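Local coordinates for serpin (Taeniopygia guttata, PDB 5HGC), which belongs to the serpin family, probably inhibits serine proteases, and holds a bound cortisol molecule in this crystal, at residues A[165-179]-A[312-326]. Sequence-based numbering, arbitrary orientation.
Sequences TVMLLASFVYFKGSW and LKVSKVVHKASLDVD. Unlike the reference sequence in segment 165-179: S178 (reference Asn).
Y174 meets D324 at the edge of its ring: OD2 lies near the ring plane and accepts the hydroxyl's bond (OH to OD2, 2.7 Å), on the anti side but somewhat out of the plane of a carboxylate turned 71° from the ring. Y174 CG stands anti to its backbone N (chi1 165°), which brings the end of the ring toward strand 316-325, with S322 OG also at its edge. The H319 ring takes S171 OG in its plane, 2.8 Å from ND1, while NE2 bonds to S38 N beside helix 39-52. Past strand 167-176, W179 turns its ring edge to V325 CG1, its NE1 donates a weak bond to D326 O, and its ring stacks on Y229.

Strands 167-176 and 316-325 run parallel, their axes 15° apart; backbone bonds alternate from L169 N to K316 O (2.9 Å) through D324 N to F175 O (3.1 Å). This matches strands 3 and 5 of serpin sheet A, without an inserted reactive-centre strand. A phenylalanine in place of Y174 would probably leave D324 OD2 without its hydroxyl partner, although OD1 would keep S277 OG. K176 NZ salt-bridges D326 OD2 (2.8 Å), so polar side-chain links probably reinforce the pairing where serpin sheets open.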
ATOM      1  N   THR A 165     -17.662 -14.155  14.379  1.00 36.91           N
ATOM      2  CA  THR A 165     -16.619 -14.048  13.356  1.00 32.82           C
ATOM      3  C   THR A 165     -16.113 -15.437  13.097  1.00 30.82           C
ATOM      4  O   THR A 165     -15.797 -16.183  13.998  1.00 25.76           O
ATOM      5  CB  THR A 165     -15.467 -13.140  13.809  1.00 34.62           C
ATOM      6  OG1 THR A 165     -15.976 -11.828  14.044  1.00 36.68           O
ATOM      7  CG2 THR A 165     -14.389 -13.033  12.757  1.00 35.00           C
ATOM      8  N   VAL A 166     -16.073 -15.791  11.838  1.00 32.41           N
ATOM      9  CA  VAL A 166     -15.511 -17.067  11.471  1.00 35.78           C
ATOM     10  C   VAL A 166     -13.985 -16.874  11.289  1.00 36.64           C
ATOM     11  O   VAL A 166     -13.187 -17.536  11.958  1.00 35.18           O
ATOM     12  CB  VAL A 166     -16.264 -17.606  10.241  1.00 37.16           C
ATOM     13  CG1 VAL A 166     -15.586 -18.815   9.656  1.00 41.72           C
ATOM     14  CG2 VAL A 166     -17.691 -17.994  10.632  1.00 43.38           C
ATOM     15  N   MET A 167     -13.601 -15.928  10.415  1.00 37.50           N
ATOM     16  CA  MET A 167     -12.183 -15.619  10.112  1.00 34.10           C
ATOM     17  C   MET A 167     -11.977 -14.128   9.855  1.00 32.89           C
ATOM     18  O   MET A 167     -12.725 -13.499   9.090  1.00 33.90           O
ATOM     19  CB  MET A 167     -11.704 -16.447   8.915  1.00 35.05           C
ATOM     20  CG  MET A 167     -10.383 -15.998   8.347  1.00 37.00           C
ATOM     21  SD  MET A 167      -9.682 -17.177   7.191  1.00 37.98           S
ATOM     22  CE  MET A 167     -10.857 -17.110   5.857  1.00 39.62           C
ATOM     23  N   LEU A 168     -10.994 -13.582  10.549  1.00 28.65           N
ATOM     24  CA  LEU A 168     -10.440 -12.279  10.315  1.00 28.86           C
ATOM     25  C   LEU A 168      -9.133 -12.403   9.493  1.00 29.05           C
ATOM     26  O   LEU A 168      -8.179 -13.041   9.926  1.00 27.36           O
ATOM     27  CB  LEU A 168     -10.153 -11.622  11.677  1.00 29.16           C
ATOM     28  CG  LEU A 168      -9.415 -10.276  11.600  1.00 34.51           C
ATOM     29  CD1 LEU A 168     -10.241  -9.226  10.852  1.00 39.10           C
ATOM     30  CD2 LEU A 168      -9.006  -9.733  12.951  1.00 31.61           C
ATOM     31  N   LEU A 169      -9.084 -11.814   8.302  1.00 32.89           N
ATOM     32  CA  LEU A 169      -7.801 -11.684   7.553  1.00 30.72           C
ATOM     33  C   LEU A 169      -7.236 -10.330   7.861  1.00 31.41           C
ATOM     34  O   LEU A 169      -7.873  -9.327   7.562  1.00 31.58           O
ATOM     35  CB  LEU A 169      -8.018 -11.842   6.053  1.00 29.06           C
ATOM     36  CG  LEU A 169      -6.831 -11.675   5.100  1.00 30.75           C
ATOM     37  CD1 LEU A 169      -5.706 -12.684   5.303  1.00 27.23           C
ATOM     38  CD2 LEU A 169      -7.393 -11.796   3.690  1.00 30.90           C
ATOM     39  N   ALA A 170      -6.079 -10.293   8.505  1.00 29.29           N
ATOM     40  CA  ALA A 170      -5.381  -9.027   8.771  1.00 30.88           C
ATOM     41  C   ALA A 170      -4.143  -8.801   7.818  1.00 35.82           C
ATOM     42  O   ALA A 170      -3.261  -9.683   7.743  1.00 37.20           O
ATOM     43  CB  ALA A 170      -4.936  -8.972  10.219  1.00 26.43           C
ATOM     44  N   SER A 171      -4.079  -7.665   7.080  1.00 33.67           N
ATOM     45  CA  SER A 171      -2.767  -7.226   6.551  1.00 29.79           C
ATOM     46  C   SER A 171      -2.396  -5.865   7.068  1.00 29.20           C
ATOM     47  O   SER A 171      -3.225  -4.938   7.127  1.00 26.90           O
ATOM     48  CB  SER A 171      -2.612  -7.315   5.037  1.00 29.43           C
ATOM     49  OG  SER A 171      -3.446  -6.335   4.465  1.00 31.13           O
ATOM     50  N   PHE A 172      -1.133  -5.750   7.457  1.00 25.66           N
ATOM     51  CA  PHE A 172      -0.677  -4.520   7.997  1.00 25.98           C
ATOM     52  C   PHE A 172       0.772  -4.307   7.625  1.00 25.43           C
ATOM     53  O   PHE A 172       1.501  -5.251   7.367  1.00 26.21           O
ATOM     54  CB  PHE A 172      -0.905  -4.487   9.501  1.00 24.46           C
ATOM     55  CG  PHE A 172      -0.381  -5.695  10.217  1.00 29.73           C
ATOM     56  CD1 PHE A 172      -1.085  -6.927  10.181  1.00 30.74           C
ATOM     57  CD2 PHE A 172       0.817  -5.623  10.953  1.00 29.00           C
ATOM     58  CE1 PHE A 172      -0.578  -8.047  10.858  1.00 32.16           C
ATOM     59  CE2 PHE A 172       1.303  -6.751  11.644  1.00 28.48           C
ATOM     60  CZ  PHE A 172       0.614  -7.953  11.593  1.00 29.17           C
ATOM     61  N   VAL A 173       1.186  -3.051   7.623  1.00 26.10           N
ATOM     62  CA  VAL A 173       2.534  -2.666   7.135  1.00 25.52           C
ATOM     63  C   VAL A 173       2.801  -1.251   7.577  1.00 24.63           C
ATOM     64  O   VAL A 173       1.933  -0.391   7.435  1.00 24.79           O
ATOM     65  CB  VAL A 173       2.687  -2.830   5.598  1.00 21.64           C
ATOM     66  CG1 VAL A 173       1.568  -2.101   4.870  1.00 19.69           C
ATOM     67  CG2 VAL A 173       4.070  -2.414   5.164  1.00 21.46           C
ATOM     68  N   TYR A 174       3.973  -1.062   8.174  1.00 25.45           N
ATOM     69  CA  TYR A 174       4.500   0.251   8.543  1.00 30.06           C
ATOM     70  C   TYR A 174       5.775   0.489   7.691  1.00 32.51           C
ATOM     71  O   TYR A 174       6.564  -0.453   7.456  1.00 27.77           O
ATOM     72  CB  TYR A 174       4.852   0.339  10.048  1.00 30.13           C
ATOM     73  CG  TYR A 174       5.734   1.545  10.391  1.00 33.21           C
ATOM     74  CD1 TYR A 174       5.161   2.814  10.702  1.00 34.46           C
ATOM     75  CD2 TYR A 174       7.156   1.448  10.376  1.00 33.32           C
ATOM     76  CE1 TYR A 174       5.969   3.914  11.044  1.00 31.93           C
ATOM     77  CE2 TYR A 174       7.968   2.563  10.672  1.00 30.49           C
ATOM     78  CZ  TYR A 174       7.369   3.775  10.996  1.00 32.50           C
ATOM     79  OH  TYR A 174       8.166   4.840  11.293  1.00 34.36           O
ATOM     80  N   PHE A 175       5.981   1.742   7.256  1.00 28.84           N
ATOM     81  CA  PHE A 175       7.191   2.091   6.551  1.00 26.93           C
ATOM     82  C   PHE A 175       7.629   3.492   6.942  1.00 27.60           C
ATOM     83  O   PHE A 175       6.800   4.389   7.191  1.00 30.12           O
ATOM     84  CB  PHE A 175       6.967   1.946   5.023  1.00 26.94           C
ATOM     85  CG  PHE A 175       8.193   2.248   4.164  1.00 28.53           C
ATOM     86  CD1 PHE A 175       9.278   1.337   4.082  1.00 29.50           C
ATOM     87  CD2 PHE A 175       8.280   3.446   3.438  1.00 26.07           C
ATOM     88  CE1 PHE A 175      10.411   1.617   3.293  1.00 29.07           C
ATOM     89  CE2 PHE A 175       9.414   3.725   2.652  1.00 28.17           C
ATOM     90  CZ  PHE A 175      10.488   2.811   2.577  1.00 27.25           C
ATOM     91  N   LYS A 176       8.939   3.670   7.011  1.00 28.94           N
ATOM     92  CA  LYS A 176       9.588   4.991   7.027  1.00 30.03           C
ATOM     93  C   LYS A 176      10.827   4.881   6.161  1.00 34.61           C
ATOM     94  O   LYS A 176      11.727   4.016   6.368  1.00 35.94           O
ATOM     95  CB  LYS A 176       9.946   5.427   8.438  1.00 29.80           C
ATOM     96  CG  LYS A 176      10.785   6.695   8.524  1.00 36.61           C
ATOM     97  CD  LYS A 176      10.611   7.365   9.890  1.00 38.43           C
ATOM     98  CE  LYS A 176      11.443   8.617   9.976  1.00 40.41           C
ATOM     99  NZ  LYS A 176      11.718   9.096  11.349  1.00 41.20           N
ATOM    100  N   GLY A 177      10.886   5.713   5.143  1.00 34.27           N
ATOM    101  CA  GLY A 177      12.016   5.581   4.273  1.00 36.87           C
ATOM    102  C   GLY A 177      13.151   6.451   4.762  1.00 39.82           C
ATOM    103  O   GLY A 177      12.931   7.478   5.424  1.00 44.69           O
ATOM    104  N   SER A 178      14.364   6.067   4.409  1.00 34.43           N
ATOM    105  CA  SER A 178      15.438   7.032   4.468  1.00 34.26           C
ATOM    106  C   SER A 178      15.659   7.729   3.088  1.00 31.25           C
ATOM    107  O   SER A 178      15.856   7.051   2.052  1.00 27.91           O
ATOM    108  CB  SER A 178      16.708   6.350   4.956  1.00 33.83           C
ATOM    109  OG  SER A 178      17.692   7.318   5.198  1.00 35.24           O
ATOM    110  N   TRP A 179      15.641   9.062   3.091  1.00 27.39           N
ATOM    111  CA  TRP A 179      15.771   9.839   1.860  1.00 30.37           C
ATOM    112  C   TRP A 179      17.153   9.751   1.217  1.00 31.95           C
ATOM    113  O   TRP A 179      18.150   9.973   1.910  1.00 33.22           O
ATOM    114  CB  TRP A 179      15.457  11.316   2.123  1.00 26.71           C
ATOM    115  CG  TRP A 179      14.022  11.587   2.354  1.00 25.01           C
ATOM    116  CD1 TRP A 179      13.483  12.261   3.435  1.00 24.67           C
ATOM    117  CD2 TRP A 179      12.916  11.231   1.494  1.00 22.59           C
ATOM    118  NE1 TRP A 179      12.106  12.297   3.300  1.00 27.42           N
ATOM    119  CE2 TRP A 179      11.737  11.687   2.121  1.00 23.65           C
ATOM    120  CE3 TRP A 179      12.804  10.532   0.279  1.00 22.27           C
ATOM    121  CZ2 TRP A 179      10.443  11.497   1.553  1.00 23.09           C
ATOM    122  CZ3 TRP A 179      11.501  10.351  -0.293  1.00 21.38           C
ATOM    123  CH2 TRP A 179      10.350  10.821   0.356  1.00 19.92           C
ATOM    124  N   LEU A 312     -16.071 -22.494   5.651  1.00 39.22           N
ATOM    125  CA  LEU A 312     -15.358 -21.266   6.049  1.00 36.46           C
ATOM    126  C   LEU A 312     -15.659 -20.148   5.073  1.00 35.16           C
ATOM    127  O   LEU A 312     -15.946 -20.399   3.915  1.00 37.15           O
ATOM    128  CB  LEU A 312     -13.844 -21.533   6.164  1.00 35.71           C
ATOM    129  CG  LEU A 312     -12.898 -20.352   6.410  1.00 34.95           C
ATOM    130  CD1 LEU A 312     -12.906 -19.808   7.838  1.00 34.63           C
ATOM    131  CD2 LEU A 312     -11.500 -20.739   6.069  1.00 34.46           C
ATOM    132  N   LYS A 313     -15.609 -18.912   5.544  1.00 35.01           N
ATOM    133  CA  LYS A 313     -15.746 -17.735   4.685  1.00 34.15           C
ATOM    134  C   LYS A 313     -15.007 -16.613   5.392  1.00 34.41           C
ATOM    135  O   LYS A 313     -14.710 -16.704   6.599  1.00 31.39           O
ATOM    136  CB  LYS A 313     -17.226 -17.350   4.496  1.00 40.05           C
ATOM    137  CG  LYS A 313     -17.843 -16.721   5.753  1.00 45.00           C
ATOM    138  CD  LYS A 313     -19.312 -16.399   5.542  1.00 60.16           C
ATOM    139  CE  LYS A 313     -19.952 -16.068   6.890  1.00 72.70           C
ATOM    140  NZ  LYS A 313     -21.415 -16.354   6.877  1.00 74.07           N
ATOM    141  N   VAL A 314     -14.715 -15.539   4.671  1.00 34.97           N
ATOM    142  CA  VAL A 314     -13.951 -14.465   5.281  1.00 35.55           C
ATOM    143  C   VAL A 314     -14.967 -13.555   5.887  1.00 35.92           C
ATOM    144  O   VAL A 314     -15.757 -12.998   5.163  1.00 42.60           O
ATOM    145  CB  VAL A 314     -13.039 -13.750   4.251  1.00 33.99           C
ATOM    146  CG1 VAL A 314     -12.236 -12.628   4.888  1.00 33.18           C
ATOM    147  CG2 VAL A 314     -12.120 -14.777   3.617  1.00 36.27           C
ATOM    148  N   SER A 315     -14.958 -13.429   7.209  1.00 37.10           N
ATOM    149  CA  SER A 315     -15.923 -12.568   7.895  1.00 41.43           C
ATOM    150  C   SER A 315     -15.540 -11.086   7.748  1.00 44.04           C
ATOM    151  O   SER A 315     -16.378 -10.249   7.506  1.00 45.31           O
ATOM    152  CB  SER A 315     -16.070 -12.927   9.392  1.00 38.02           C
ATOM    153  OG  SER A 315     -16.550 -14.236   9.579  1.00 39.09           O
ATOM    154  N   LYS A 316     -14.256 -10.795   7.882  1.00 47.33           N
ATOM    155  CA  LYS A 316     -13.753  -9.450   8.012  1.00 44.19           C
ATOM    156  C   LYS A 316     -12.299  -9.533   7.500  1.00 44.70           C
ATOM    157  O   LYS A 316     -11.587 -10.500   7.818  1.00 41.26           O
ATOM    158  CB  LYS A 316     -13.811  -9.069   9.476  1.00 42.28           C
ATOM    159  CG  LYS A 316     -14.562  -7.788   9.750  1.00 50.61           C
ATOM    160  CD  LYS A 316     -13.985  -7.020  10.964  1.00 56.90           C
ATOM    161  CE  LYS A 316     -14.718  -5.689  11.217  1.00 58.25           C
ATOM    162  NZ  LYS A 316     -14.024  -4.752  12.129  1.00 54.76           N
ATOM    163  N   VAL A 317     -11.908  -8.582   6.638  1.00 42.34           N
ATOM    164  CA  VAL A 317     -10.505  -8.324   6.256  1.00 33.08           C
ATOM    165  C   VAL A 317     -10.211  -6.897   6.569  1.00 34.66           C
ATOM    166  O   VAL A 317     -10.828  -6.001   6.009  1.00 38.38           O
ATOM    167  CB  VAL A 317     -10.153  -8.689   4.806  1.00 34.15           C
ATOM    168  CG1 VAL A 317     -11.247  -8.320   3.820  1.00 37.21           C
ATOM    169  CG2 VAL A 317      -8.789  -8.121   4.386  1.00 33.87           C
ATOM    170  N   VAL A 318      -9.325  -6.701   7.538  1.00 35.67           N
ATOM    171  CA  VAL A 318      -8.811  -5.387   7.929  1.00 35.47           C
ATOM    172  C   VAL A 318      -7.427  -5.174   7.349  1.00 33.66           C
ATOM    173  O   VAL A 318      -6.564  -6.041   7.500  1.00 37.08           O
ATOM    174  CB  VAL A 318      -8.757  -5.209   9.447  1.00 36.44           C
ATOM    175  CG1 VAL A 318      -8.402  -3.762   9.782  1.00 37.22           C
ATOM    176  CG2 VAL A 318     -10.145  -5.501  10.001  1.00 40.82           C
ATOM    177  N   HIS A 319      -7.244  -4.040   6.661  1.00 29.60           N
ATOM    178  CA  HIS A 319      -5.942  -3.599   6.169  1.00 28.28           C
ATOM    179  C   HIS A 319      -5.503  -2.311   6.839  1.00 29.09           C
ATOM    180  O   HIS A 319      -6.268  -1.355   6.851  1.00 33.66           O
ATOM    181  CB  HIS A 319      -5.979  -3.398   4.679  1.00 29.90           C
ATOM    182  CG  HIS A 319      -4.713  -2.819   4.140  1.00 33.68           C
ATOM    183  ND1 HIS A 319      -3.540  -3.542   4.056  1.00 35.44           N
ATOM    184  CD2 HIS A 319      -4.421  -1.568   3.706  1.00 31.66           C
ATOM    185  CE1 HIS A 319      -2.588  -2.763   3.567  1.00 37.24           C
ATOM    186  NE2 HIS A 319      -3.100  -1.563   3.342  1.00 33.49           N
ATOM    187  N   LYS A 320      -4.309  -2.266   7.426  1.00 27.22           N
ATOM    188  CA  LYS A 320      -3.823  -0.998   7.991  1.00 28.44           C
ATOM    189  C   LYS A 320      -2.411  -0.701   7.474  1.00 29.81           C
ATOM    190  O   LYS A 320      -1.496  -1.535   7.629  1.00 31.22           O
ATOM    191  CB  LYS A 320      -3.884  -0.974   9.531  1.00 31.34           C
ATOM    192  CG  LYS A 320      -3.717   0.400  10.194  1.00 36.06           C
ATOM    193  CD  LYS A 320      -4.071   0.330  11.671  1.00 40.83           C
ATOM    194  CE  LYS A 320      -4.304   1.691  12.359  1.00 42.73           C
ATOM    195  NZ  LYS A 320      -3.128   2.372  13.020  1.00 44.08           N
ATOM    196  N   ALA A 321      -2.245   0.461   6.833  1.00 26.19           N
ATOM    197  CA  ALA A 321      -0.926   0.897   6.350  1.00 25.53           C
ATOM    198  C   ALA A 321      -0.527   2.150   7.091  1.00 26.43           C
ATOM    199  O   ALA A 321      -1.342   3.002   7.376  1.00 27.54           O
ATOM    200  CB  ALA A 321      -0.907   1.142   4.853  1.00 20.82           C
ATOM    201  N   SER A 322       0.751   2.279   7.369  1.00 26.91           N
ATOM    202  CA  SER A 322       1.207   3.362   8.160  1.00 26.76           C
ATOM    203  C   SER A 322       2.581   3.844   7.674  1.00 27.58           C
ATOM    204  O   SER A 322       3.479   3.049   7.326  1.00 30.15           O
ATOM    205  CB  SER A 322       1.226   2.872   9.585  1.00 28.90           C
ATOM    206  OG  SER A 322       1.476   3.928  10.422  1.00 32.53           O
ATOM    207  N   LEU A 323       2.759   5.149   7.671  1.00 28.26           N
ATOM    208  CA  LEU A 323       3.935   5.756   7.040  1.00 27.74           C
ATOM    209  C   LEU A 323       4.369   6.961   7.820  1.00 26.09           C
ATOM    210  O   LEU A 323       3.556   7.805   8.174  1.00 27.53           O
ATOM    211  CB  LEU A 323       3.580   6.180   5.602  1.00 26.29           C
ATOM    212  CG  LEU A 323       4.576   7.089   4.845  1.00 28.24           C
ATOM    213  CD1 LEU A 323       5.835   6.305   4.420  1.00 27.32           C
ATOM    214  CD2 LEU A 323       3.927   7.809   3.647  1.00 24.74           C
ATOM    215  N   ASP A 324       5.640   7.069   8.085  1.00 26.54           N
ATOM    216  CA  ASP A 324       6.147   8.353   8.517  1.00 29.44           C
ATOM    217  C   ASP A 324       7.042   8.969   7.439  1.00 32.96           C
ATOM    218  O   ASP A 324       7.840   8.248   6.733  1.00 30.23           O
ATOM    219  CB  ASP A 324       6.968   8.224   9.803  1.00 34.85           C
ATOM    220  CG  ASP A 324       6.138   7.820  10.978  1.00 39.24           C
ATOM    221  OD1 ASP A 324       5.004   8.327  11.109  1.00 37.95           O
ATOM    222  OD2 ASP A 324       6.623   6.975  11.762  1.00 38.91           O
ATOM    223  N   VAL A 325       6.925  10.302   7.342  1.00 29.15           N
ATOM    224  CA  VAL A 325       7.762  11.113   6.467  1.00 26.93           C
ATOM    225  C   VAL A 325       8.398  12.222   7.268  1.00 30.42           C
ATOM    226  O   VAL A 325       7.696  13.042   7.929  1.00 30.89           O
ATOM    227  CB  VAL A 325       6.906  11.742   5.352  1.00 26.27           C
ATOM    228  CG1 VAL A 325       7.746  12.681   4.462  1.00 24.58           C
ATOM    229  CG2 VAL A 325       6.236  10.637   4.544  1.00 21.91           C
ATOM    230  N   ASP A 326       9.721  12.274   7.192  1.00 28.63           N
ATOM    231  CA  ASP A 326      10.436  13.376   7.781  1.00 29.15           C
ATOM    232  C   ASP A 326      11.750  13.700   7.025  1.00 30.43           C
ATOM    233  O   ASP A 326      11.946  13.182   5.918  1.00 30.33           O
ATOM    234  CB  ASP A 326      10.571  13.172   9.311  1.00 32.65           C
ATOM    235  CG  ASP A 326      11.671  12.166   9.724  1.00 34.49           C
ATOM    236  OD1 ASP A 326      12.528  11.711   8.917  1.00 32.27           O
ATOM    237  OD2 ASP A 326      11.662  11.838  10.930  1.00 39.99           O
TER
HETATM  238  O   HOH W   1       9.367   7.881   4.431  1.00 28.52           O